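Teicoplanin pseudoaglycone deacetylases Orf2 (Actinoplanes teichomyceticus, PDB 3DFF) is a zinc-dependent deacetylase that probably hydrolyses the acetamide of the teicoplanin pseudoaglycone, a step in making this lipoglycopeptide antibiotic. Local coordinates at residues Q224-Y229 against N241-R246; Q57-I62 against Q117-N122. One frame throughout, in Å; residues are numbered along the deposited sequence.

How the contacts relate
Contact 1 is partly buried and contact 2 lies at the surface; their centres are about 22 Å apart and they do not touch. In contact 1 the C-terminal part of helix 216-226, with the residue after Val226, meets the start of helix 243-254 through a phenylalanine ring and aliphatic groups. Contact 2 sets helix 54-62 against the chain that forms strand 120-121, where a long arginine and a selenomethionine give a looser, more polar meeting. Neither contact has a hydrogen bond between its segments. They share no element, yet both reach helix 233-237: Val226 and Leu243 from contact 1, Met59 and Ile62 from contact 2.

Contact 1 of 2, residues Q224-Y229 against N241-R246; sequences QAVERY and NNLFDR
Phe244 points its ring at segment 224-229 and meets Val226 and Glu227 with its outer rim. The valine and the phenylalanine meet head-on, and Val226 CB lies in the ring plane at the edge, 3.9 Å from Phe244 CE1. The methyl Val226 CG1 is set obliquely to the ring, 3.8 Å from Phe244 CZ. With CG1 anti to the backbone N (chi1 171°), the same methyl also reaches the isobutyl end of Leu243, whose CD2 is 4.0 Å away from Val226 CG1. One valine branch therefore serves two consecutive residues of the opposing helix.

Glu227 passes the ring's far end at a slant. Its CG sits near the ring plane at the edge, 3.9 Å from Phe244 CZ, and the chain then runs on past CE2, with the carboxylate plane turned 78° from that of the ring. The aliphatic part of this exposed glutamate thus borders the phenylalanine, which also stacks with Phe223.

Behind the contact, Arg246 turns the NE/NH2 side of its guanidinium to Asn242 OD1, both nitrogens lying above one face of the amide and NE 2.7 Å from OD1. Arg246 NH2 also bonds Leu236 O. Val226 to Tyr229 form a type I beta turn, and within it Arg228 NH1 bonds back to Gln224 O.

The two helices are joined through helix 233-237, which Val226 touches at Met233 and Leu243 at Leu236. Val226 also packs on helix 19-33, which begins at the zinc ligand Asp19 and follows strand 9-14, central in the parallel part (strand order 3-2-1-4-5) of the mixed sheet, the Rossmann-like core expected of the PIG-L family.

Contact 2 of 2, residues Q57-I62 against Q117-N122; sequences QRMHTI and QKLAVN
The guanidinium of Arg58, in one of two modelled conformers and so tentatively placed, is approached obliquely by Gln117 O and Leu119 CD2 from the facing segment. Over one face lies Ile62, its methyl CD1 3.5 Å from the plane and nearer the border than the centre; the isoleucine stands one helical turn on, so this cover comes from the arginine's own helix. Gln117 O is 3.8 Å from Arg58 NH1 and equally far from NH2, too long for a hydrogen bond, so any attraction is probably loosely electrostatic. Leu119 CD2 lies farther off, 4.5 Å from Arg58 NH1. What brings the group here is an extended side chain, with CG anti to the backbone N (chi1 -171°).

Beside the arginine, Met59, a selenomethionine also modelled twice, and Leu119 run alongside one another in opposing senses. In the conformer described the touch is apolar, Met59 CG to Leu119 CD1 at 4.2 Å, before the bends that fold the rest of the chain. A tetraethylene glycol, probably from crystallisation, lies about 4 Å from the Leu119 side chain. The side chain of Asp97, a zinc ligand in a structure of this protein but without metal in this chain, is about 7 Å from that of Met59.

Next along the chain, Ala120 and Val121 pair as a strand with 110-111. This is thus a surface contact between a helix and a two-stranded antiparallel sheet, with Arg58 on His112, while Met59 and Ile62 rest on Leu235 of helix 233-237.

Contact 1 of 2, residues Q224-Y229 against N241-R246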
loop_
_atom_site.group_PDB
_atom_site.type_symbol
_atom_site.label_atom_id
_atom_site.label_comp_id
_atom_site.label_asym_id
_atom_site.label_seq_id
_atom_site.Cartn_x
_atom_site.Cartn_y
_atom_site.Cartn_z
ATOM N N GLN A 224 12.284 -0.096 -12.258
ATOM C CA GLN A 224 13.583 0.025 -11.589
ATOM C C GLN A 224 13.366 0.305 -10.094
ATOM O O GLN A 224 14.078 -0.233 -9.257
ATOM C CB GLN A 224 14.422 1.145 -12.208
ATOM C CG GLN A 224 15.021 0.789 -13.562
ATOM C CD GLN A 224 15.444 2.000 -14.370
ATOM O OE1 GLN A 224 15.532 3.119 -13.859
ATOM N NE2 GLN A 224 15.705 1.779 -15.655
ATOM N N ALA A 225 12.380 1.136 -9.779
ATOM C CA ALA A 225 12.070 1.465 -8.378
ATOM C C ALA A 225 11.573 0.232 -7.621
ATOM O O ALA A 225 12.023 -0.043 -6.502
ATOM C CB ALA A 225 11.064 2.599 -8.292
ATOM N N VAL A 226 10.656 -0.519 -8.227
ATOM C CA VAL A 226 10.220 -1.783 -7.640
ATOM C C VAL A 226 11.427 -2.659 -7.282
ATOM O O VAL A 226 11.481 -3.257 -6.201
ATOM C CB VAL A 226 9.241 -2.534 -8.580
ATOM C CG1 VAL A 226 8.962 -3.941 -8.074
ATOM C CG2 VAL A 226 7.954 -1.756 -8.745
ATOM N N GLU A 227 12.444 -2.691 -8.145
ATOM C CA GLU A 227 13.605 -3.523 -7.879
ATOM C C GLU A 227 14.392 -3.142 -6.624
ATOM O O GLU A 227 15.200 -3.936 -6.142
ATOM C CB GLU A 227 14.532 -3.552 -9.100
ATOM C CG GLU A 227 13.875 -4.244 -10.267
ATOM C CD GLU A 227 14.762 -4.319 -11.485
ATOM O OE1 GLU A 227 15.328 -3.280 -11.887
ATOM O OE2 GLU A 227 14.886 -5.426 -12.039
ATOM N N ARG A 228 14.171 -1.931 -6.112
ATOM C CA ARG A 228 14.866 -1.481 -4.913
ATOM C C ARG A 228 14.339 -2.246 -3.711
ATOM O O ARG A 228 15.039 -2.366 -2.706
ATOM C CB ARG A 228 14.705 0.025 -4.697
ATOM C CG ARG A 228 15.851 0.856 -5.241
ATOM C CD ARG A 228 15.896 0.814 -6.749
ATOM N NE ARG A 228 16.984 1.645 -7.280
ATOM C CZ ARG A 228 17.491 1.484 -8.501
ATOM N NH1 ARG A 228 17.013 0.538 -9.303
ATOM N NH2 ARG A 228 18.489 2.261 -8.916
ATOM N N TYR A 229 13.112 -2.769 -3.822
ATOM C CA TYR A 229 12.546 -3.571 -2.720
ATOM C C TYR A 229 13.069 -4.990 -2.772
ATOM O O TYR A 229 12.306 -5.945 -3.018
ATOM C CB TYR A 229 11.010 -3.542 -2.720
ATOM C CG TYR A 229 10.430 -2.173 -2.503
ATOM C CD1 TYR A 229 10.394 -1.589 -1.225
ATOM C CD2 TYR A 229 9.894 -1.450 -3.570
ATOM C CE1 TYR A 229 9.814 -0.333 -1.018
ATOM C CE2 TYR A 229 9.351 -0.186 -3.383
ATOM C CZ TYR A 229 9.315 0.377 -2.102
ATOM O OH TYR A 229 8.767 1.616 -1.954
ATOM N N ASN A 241 8.890 -16.282 -11.888
ATOM C CA ASN A 241 9.858 -15.189 -11.986
ATOM C C ASN A 241 9.414 -14.117 -12.985
ATOM O O ASN A 241 10.207 -13.629 -13.796
ATOM C CB ASN A 241 11.240 -15.725 -12.353
ATOM C CG ASN A 241 12.343 -14.799 -11.920
ATOM O OD1 ASN A 241 12.819 -13.977 -12.702
ATOM N ND2 ASN A 241 12.743 -14.905 -10.656
ATOM N N ASN A 242 8.143 -13.741 -12.903
ATOM C CA ASN A 242 7.497 -12.996 -13.979
ATOM C C ASN A 242 6.658 -11.800 -13.526
ATOM O O ASN A 242 5.672 -11.460 -14.189
ATOM C CB ASN A 242 6.598 -13.952 -14.769
ATOM C CG ASN A 242 5.458 -14.497 -13.926
ATOM O OD1 ASN A 242 5.500 -14.424 -12.695
ATOM N ND2 ASN A 242 4.429 -15.036 -14.580
ATOM N N LEU A 243 7.025 -11.171 -12.407
ATOM C CA LEU A 243 6.270 -10.000 -11.933
ATOM C C LEU A 243 6.078 -8.945 -13.013
ATOM O O LEU A 243 4.958 -8.514 -13.265
ATOM C CB LEU A 243 6.911 -9.364 -10.690
ATOM C CG LEU A 243 6.221 -8.076 -10.190
ATOM C CD1 LEU A 243 4.887 -8.357 -9.497
ATOM C CD2 LEU A 243 7.145 -7.259 -9.282
ATOM N N PHE A 244 7.162 -8.511 -13.642
ATOM C CA PHE A 244 7.053 -7.413 -14.599
ATOM C C PHE A 244 6.239 -7.819 -15.827
ATOM O O PHE A 244 5.473 -7.014 -16.359
ATOM C CB PHE A 244 8.424 -6.826 -14.939
ATOM C CG PHE A 244 9.103 -6.186 -13.750
ATOM C CD1 PHE A 244 8.419 -5.257 -12.974
ATOM C CD2 PHE A 244 10.394 -6.540 -13.384
ATOM C CE1 PHE A 244 9.011 -4.668 -11.865
ATOM C CE2 PHE A 244 11.003 -5.948 -12.271
ATOM C CZ PHE A 244 10.297 -5.010 -11.510
ATOM N N ASP A 245 6.365 -9.077 -16.243
ATOM C CA ASP A 245 5.512 -9.592 -17.327
ATOM C C ASP A 245 4.026 -9.537 -16.962
ATOM O O ASP A 245 3.191 -9.138 -17.775
ATOM C CB ASP A 245 5.914 -11.020 -17.700
ATOM C CG ASP A 245 7.195 -11.069 -18.488
ATOM O OD1 ASP A 245 7.730 -9.995 -18.849
ATOM O OD2 ASP A 245 7.669 -12.189 -18.757
ATOM N N ARG A 246 3.708 -9.941 -15.736
ATOM C CA ARG A 246 2.329 -9.933 -15.266
ATOM C C ARG A 246 1.804 -8.522 -15.127
ATOM O O ARG A 246 0.658 -8.258 -15.458
ATOM C CB ARG A 246 2.212 -10.694 -13.945
ATOM C CG ARG A 246 2.125 -12.202 -14.142
ATOM C CD ARG A 246 1.954 -12.906 -12.831
ATOM N NE ARG A 246 3.233 -13.028 -12.139
ATOM C CZ ARG A 246 3.505 -12.510 -10.946
ATOM N NH1 ARG A 246 2.577 -11.837 -10.281
ATOM N NH2 ARG A 246 4.702 -12.687 -10.410
#

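Contact 2 of 2, residues Q57-I62 against Q117-N122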
loop_
_atom_site.group_PDB
_atom_site.type_symbol
_atom_site.label_atom_id
_atom_site.label_comp_id
_atom_site.label_asym_id
_atom_site.label_seq_id
_atom_site.Cartn_x
_atom_site.Cartn_y
_atom_site.Cartn_z
ATOM N N GLN A 57 9.092 -14.242 12.087
ATOM C CA GLN A 57 10.397 -14.833 11.827
ATOM C C GLN A 57 10.395 -15.544 10.491
ATOM O O GLN A 57 11.351 -15.411 9.739
ATOM C CB GLN A 57 10.799 -15.793 12.947
ATOM C CG GLN A 57 11.056 -15.069 14.238
ATOM C CD GLN A 57 11.427 -15.998 15.350
ATOM O OE1 GLN A 57 12.349 -16.805 15.216
ATOM N NE2 GLN A 57 10.731 -15.883 16.476
ATOM N N ARG A 58 9.321 -16.273 10.183
ATOM C CA ARG A 58 9.182 -16.940 8.884
ATOM C C ARG A 58 9.167 -15.935 7.731
ATOM O O ARG A 58 9.767 -16.173 6.675
ATOM C CB ARG A 58 7.917 -17.810 8.856
ATOM C CG ARG A 58 7.801 -18.697 7.627
ATOM C CD ARG A 58 6.453 -19.380 7.542
ATOM N NE ARG A 58 6.190 -19.904 6.199
ATOM C CZ ARG A 58 5.492 -19.264 5.263
ATOM N NH1 ARG A 58 4.979 -18.063 5.508
ATOM N NH2 ARG A 58 5.300 -19.825 4.075
HETATM N N MSE A 59 8.484 -14.813 7.928
HETATM C CA MSE A 59 8.429 -13.776 6.899
HETATM C C MSE A 59 9.806 -13.183 6.667
HETATM O O MSE A 59 10.207 -12.943 5.517
HETATM C CB MSE A 59 7.450 -12.663 7.277
HETATM C CG MSE A 59 5.983 -13.043 7.150
HETATM SE SE MSE A 59 5.485 -13.867 5.441
HETATM C CE MSE A 59 6.713 -12.936 4.213
ATOM N N HIS A 60 10.527 -12.947 7.757
ATOM C CA HIS A 60 11.875 -12.373 7.657
ATOM C C HIS A 60 12.768 -13.260 6.799
ATOM O O HIS A 60 13.525 -12.765 5.963
ATOM C CB HIS A 60 12.482 -12.137 9.034
ATOM C CG HIS A 60 11.739 -11.106 9.834
ATOM N ND1 HIS A 60 11.959 -10.896 11.174
ATOM C CD2 HIS A 60 10.776 -10.227 9.466
ATOM C CE1 HIS A 60 11.155 -9.935 11.605
ATOM N NE2 HIS A 60 10.440 -9.502 10.585
ATOM N N THR A 61 12.657 -14.573 7.000
ATOM C CA THR A 61 13.397 -15.547 6.203
ATOM C C THR A 61 13.025 -15.483 4.718
ATOM O O THR A 61 13.909 -15.537 3.851
ATOM C CB THR A 61 13.202 -16.970 6.774
ATOM O OG1 THR A 61 13.798 -17.022 8.086
ATOM C CG2 THR A 61 13.860 -18.008 5.869
ATOM N N ILE A 62 11.730 -15.330 4.425
ATOM C CA ILE A 62 11.240 -15.216 3.052
ATOM C C ILE A 62 11.785 -13.929 2.407
ATOM O O ILE A 62 12.055 -13.886 1.191
ATOM C CB ILE A 62 9.692 -15.278 3.031
ATOM C CG1 ILE A 62 9.247 -16.728 3.276
ATOM C CG2 ILE A 62 9.119 -14.734 1.724
ATOM C CD1 ILE A 62 7.773 -16.858 3.641
ATOM N N GLN A 117 0.295 -22.490 4.018
ATOM C CA GLN A 117 1.213 -21.467 3.518
ATOM C C GLN A 117 0.771 -20.052 3.915
ATOM O O GLN A 117 1.581 -19.254 4.403
ATOM C CB GLN A 117 1.381 -21.591 1.995
ATOM C CG GLN A 117 0.285 -22.413 1.281
ATOM C CD GLN A 117 0.418 -23.922 1.534
ATOM O OE1 GLN A 117 1.504 -24.496 1.404
ATOM N NE2 GLN A 117 -0.692 -24.560 1.910
ATOM N N LYS A 118 -0.512 -19.756 3.714
ATOM C CA LYS A 118 -1.082 -18.456 4.073
ATOM C C LYS A 118 -1.212 -18.296 5.593
ATOM O O LYS A 118 -1.635 -19.225 6.289
ATOM C CB LYS A 118 -2.443 -18.270 3.391
ATOM C CG LYS A 118 -2.996 -16.835 3.409
ATOM C CD LYS A 118 -2.093 -15.877 2.641
ATOM C CE LYS A 118 -2.723 -14.499 2.498
ATOM N NZ LYS A 118 -1.745 -13.535 1.914
ATOM N N LEU A 119 -0.839 -17.122 6.096
ATOM C CA LEU A 119 -0.948 -16.824 7.528
ATOM C C LEU A 119 -2.390 -16.529 7.937
ATOM O O LEU A 119 -3.128 -15.857 7.218
ATOM C CB LEU A 119 -0.046 -15.651 7.913
ATOM C CG LEU A 119 1.464 -15.825 7.731
ATOM C CD1 LEU A 119 2.176 -14.509 7.994
ATOM C CD2 LEU A 119 2.013 -16.922 8.634
ATOM N N ALA A 120 -2.774 -17.045 9.097
ATOM C CA ALA A 120 -4.114 -16.846 9.633
ATOM C C ALA A 120 -4.125 -15.648 10.580
ATOM O O ALA A 120 -3.140 -15.380 11.247
ATOM C CB ALA A 120 -4.569 -18.099 10.368
ATOM N N VAL A 121 -5.245 -14.940 10.620
ATOM C CA VAL A 121 -5.474 -13.867 11.590
ATOM C C VAL A 121 -6.361 -14.384 12.720
ATOM O O VAL A 121 -7.421 -14.951 12.478
ATOM C CB VAL A 121 -6.139 -12.648 10.916
ATOM C CG1 VAL A 121 -6.331 -11.532 11.905
ATOM C CG2 VAL A 121 -5.290 -12.164 9.762
ATOM N N ASN A 122 -5.911 -14.181 13.949
ATOM C CA ASN A 122 -6.654 -14.596 15.135
ATOM C C ASN A 122 -7.877 -13.733 15.362
ATOM O O ASN A 122 -7.848 -12.526 15.135
ATOM C CB ASN A 122 -5.733 -14.566 16.356
ATOM C CG ASN A 122 -4.777 -15.736 16.382
ATOM O OD1 ASN A 122 -3.611 -15.597 16.734
ATOM N ND2 ASN A 122 -5.278 -16.903 16.007
#